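Local coordinates for peptide ABC transporter, peptide-binding protein (Enterococcus faecalis, PDB 3O6P) that is one piece of a solute-binding protein of family 5 that probably captures peptides for uptake by an ABC transporter, at residues A[34-37]-A[38-42]. Residues are numbered along the deposited sequence; the frame is centred on the assembly and turned at random.
Sequences DRKA and LVESI
Lys-36 and Glu-40, one helical turn apart on the exposed flank of helix 35-43, lean together at an oblique angle. In the conformer of Glu-40 described here, one of two modelled, they close a salt bridge, Lys-36 NZ to Glu-40 OE1 at 3.1 Å, which may therefore not be permanent. The ammonium meets the syn side of OE1, 26° out of the carboxylate plane. The lysine chain runs straight from the backbone until chi4 (68°) bends NZ over to the acid, while its CG and CE rest against the carboxylate, Lys-36 CE lying 3.5 Å from Glu-40 OE2. Long, flexible ends suit this i to i+4 pairing at the surface.

Asp-34 is the N-cap of the same helix: its short side chain, with CG anti to the backbone N, reaches forward into the first turn, where OD1 accepts from Ala-37 N at 3.2 Å. The N-H points almost straight at the oxygen (169°) but reaches it from above the carboxylate plane.

Further along, Ala-37 O is gripped twice, by Ser-41 N at 2.8 Å, the usual i+4 partner, and by Ile-42 N at 3.1 Å, the i+5 bond of a pi-type turn. On the buried flank the branched chains of Leu-38 and Val-39 suit apolar packing: both touch Phe-226 of strand 223-228, and Leu-38 also meets Phe-117 of helix 109-125.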
ATOM      1  N   ASP A  34      13.616   0.542   2.481  1.00 12.79           N
ATOM      2  CA  ASP A  34      14.244  -0.753   2.778  1.00 13.06           C
ATOM      3  C   ASP A  34      13.393  -1.443   3.831  1.00 13.08           C
ATOM      4  O   ASP A  34      13.579  -1.219   5.022  1.00 14.26           O
ATOM      5  CB  ASP A  34      15.675  -0.504   3.265  1.00 13.93           C
ATOM      6  CG  ASP A  34      16.482  -1.773   3.477  1.00 15.17           C
ATOM      7  OD1 ASP A  34      15.912  -2.896   3.448  1.00 18.01           O
ATOM      8  OD2 ASP A  34      17.724  -1.633   3.698  1.00 15.88           O
ATOM      9  N   ARG A  35      12.456  -2.277   3.380  1.00 12.84           N
ATOM     10  CA  ARG A  35      11.523  -2.970   4.281  1.00 13.94           C
ATOM     11  C   ARG A  35      12.254  -3.936   5.224  1.00 14.18           C
ATOM     12  O   ARG A  35      11.817  -4.141   6.373  1.00 14.07           O
ATOM     13  CB  ARG A  35      10.507  -3.822   3.489  1.00 13.89           C
ATOM     14  CG  ARG A  35       9.728  -3.188   2.310  1.00 17.69           C
ATOM     15  CD  ARG A  35       8.941  -2.032   2.743  1.00 17.71           C
ATOM     16  NE  ARG A  35       7.890  -1.601   1.790  1.00 14.43           N
ATOM     17  CZ  ARG A  35       8.092  -1.120   0.553  1.00 12.08           C
ATOM     18  NH1 ARG A  35       9.312  -1.040   0.008  1.00 14.35           N
ATOM     19  NH2 ARG A  35       7.061  -0.690  -0.159  1.00 12.88           N
ATOM     20  N   LYS A  36      13.329  -4.558   4.735  1.00 14.80           N
ATOM     21  CA  LYS A  36      14.118  -5.466   5.573  1.00 16.12           C
ATOM     22  C   LYS A  36      14.708  -4.695   6.775  1.00 16.17           C
ATOM     23  O   LYS A  36      14.588  -5.116   7.927  1.00 16.02           O
ATOM     24  CB  LYS A  36      15.228  -6.135   4.743  1.00 16.72           C
ATOM     25  CG  LYS A  36      15.978  -7.234   5.496  1.00 20.75           C
ATOM     26  CD  LYS A  36      17.083  -7.854   4.628  1.00 28.78           C
ATOM     27  CE  LYS A  36      17.738  -9.049   5.331  1.00 33.14           C
ATOM     28  NZ  LYS A  36      16.822 -10.237   5.475  1.00 37.23           N
ATOM     29  N   ALA A  37      15.321  -3.554   6.512  1.00 17.01           N
ATOM     30  CA  ALA A  37      15.852  -2.725   7.601  1.00 16.95           C
ATOM     31  C   ALA A  37      14.727  -2.273   8.533  1.00 17.34           C
ATOM     32  O   ALA A  37      14.894  -2.225   9.773  1.00 19.41           O
ATOM     33  CB  ALA A  37      16.592  -1.491   7.011  1.00 17.58           C
ATOM     34  N   LEU A  38      13.589  -1.897   7.953  1.00 15.96           N
ATOM     35  CA  LEU A  38      12.481  -1.426   8.767  1.00 16.27           C
ATOM     36  C   LEU A  38      12.088  -2.523   9.747  1.00 16.64           C
ATOM     37  O   LEU A  38      11.969  -2.275  10.948  1.00 17.16           O
ATOM     38  CB  LEU A  38      11.273  -1.014   7.906  1.00 15.92           C
ATOM     39  CG  LEU A  38       9.954  -0.660   8.626  1.00 16.37           C
ATOM     40  CD1 LEU A  38      10.092   0.544   9.597  1.00 17.25           C
ATOM     41  CD2 LEU A  38       8.869  -0.398   7.569  1.00 15.64           C
ATOM     42  N   VAL A  39      11.885  -3.735   9.247  1.00 16.80           N
ATOM     43  CA  VAL A  39      11.412  -4.782  10.159  1.00 17.70           C
ATOM     44  C   VAL A  39      12.462  -5.344  11.104  1.00 19.00           C
ATOM     45  O   VAL A  39      12.148  -5.624  12.262  1.00 19.47           O
ATOM     46  CB  VAL A  39      10.624  -5.926   9.462  1.00 17.68           C
ATOM     47  CG1 VAL A  39       9.409  -5.348   8.740  1.00 17.57           C
ATOM     48  CG2 VAL A  39      11.511  -6.706   8.525  1.00 17.11           C
ATOM     49  N   GLU A  40      13.712  -5.390  10.638  0.50 19.38           N
ATOM     50  CA  GLU A  40      14.803  -6.026  11.386  0.50 20.93           C
ATOM     51  C   GLU A  40      15.594  -5.114  12.325  0.50 21.49           C
ATOM     52  O   GLU A  40      16.063  -5.581  13.383  0.50 21.76           O
ATOM     53  CB  GLU A  40      15.724  -6.801  10.434  0.50 20.95           C
ATOM     54  CG  GLU A  40      15.017  -8.025   9.812  0.50 21.97           C
ATOM     55  CD  GLU A  40      15.901  -8.816   8.849  0.50 24.19           C
ATOM     56  OE1 GLU A  40      15.386  -9.743   8.166  0.50 24.59           O
ATOM     57  OE2 GLU A  40      17.108  -8.511   8.778  0.50 25.78           O
ATOM     58  N   SER A  41      15.743  -3.838  11.954  0.70 21.85           N
ATOM     59  CA  SER A  41      16.542  -2.900  12.732  0.70 22.45           C
ATOM     60  C   SER A  41      15.651  -1.892  13.444  0.70 22.00           C
ATOM     61  O   SER A  41      15.887  -1.555  14.602  0.70 22.90           O
ATOM     62  CB  SER A  41      17.540  -2.190  11.818  0.70 23.03           C
ATOM     63  OG  SER A  41      18.272  -1.275  12.585  0.70 26.36           O
ATOM     64  N   ILE A  42      14.610  -1.430  12.765  1.00 20.78           N
ATOM     65  CA  ILE A  42      13.776  -0.371  13.313  1.00 20.64           C
ATOM     66  C   ILE A  42      12.725  -0.938  14.256  1.00 20.06           C
ATOM     67  O   ILE A  42      12.664  -0.530  15.425  1.00 21.73           O
ATOM     68  CB  ILE A  42      13.127   0.500  12.211  1.00 20.30           C
ATOM     69  CG1 ILE A  42      14.201   1.077  11.266  1.00 21.64           C
ATOM     70  CG2 ILE A  42      12.249   1.603  12.829  1.00 20.93           C
ATOM     71  CD1 ILE A  42      15.126   2.104  11.898  1.00 22.44           C
TER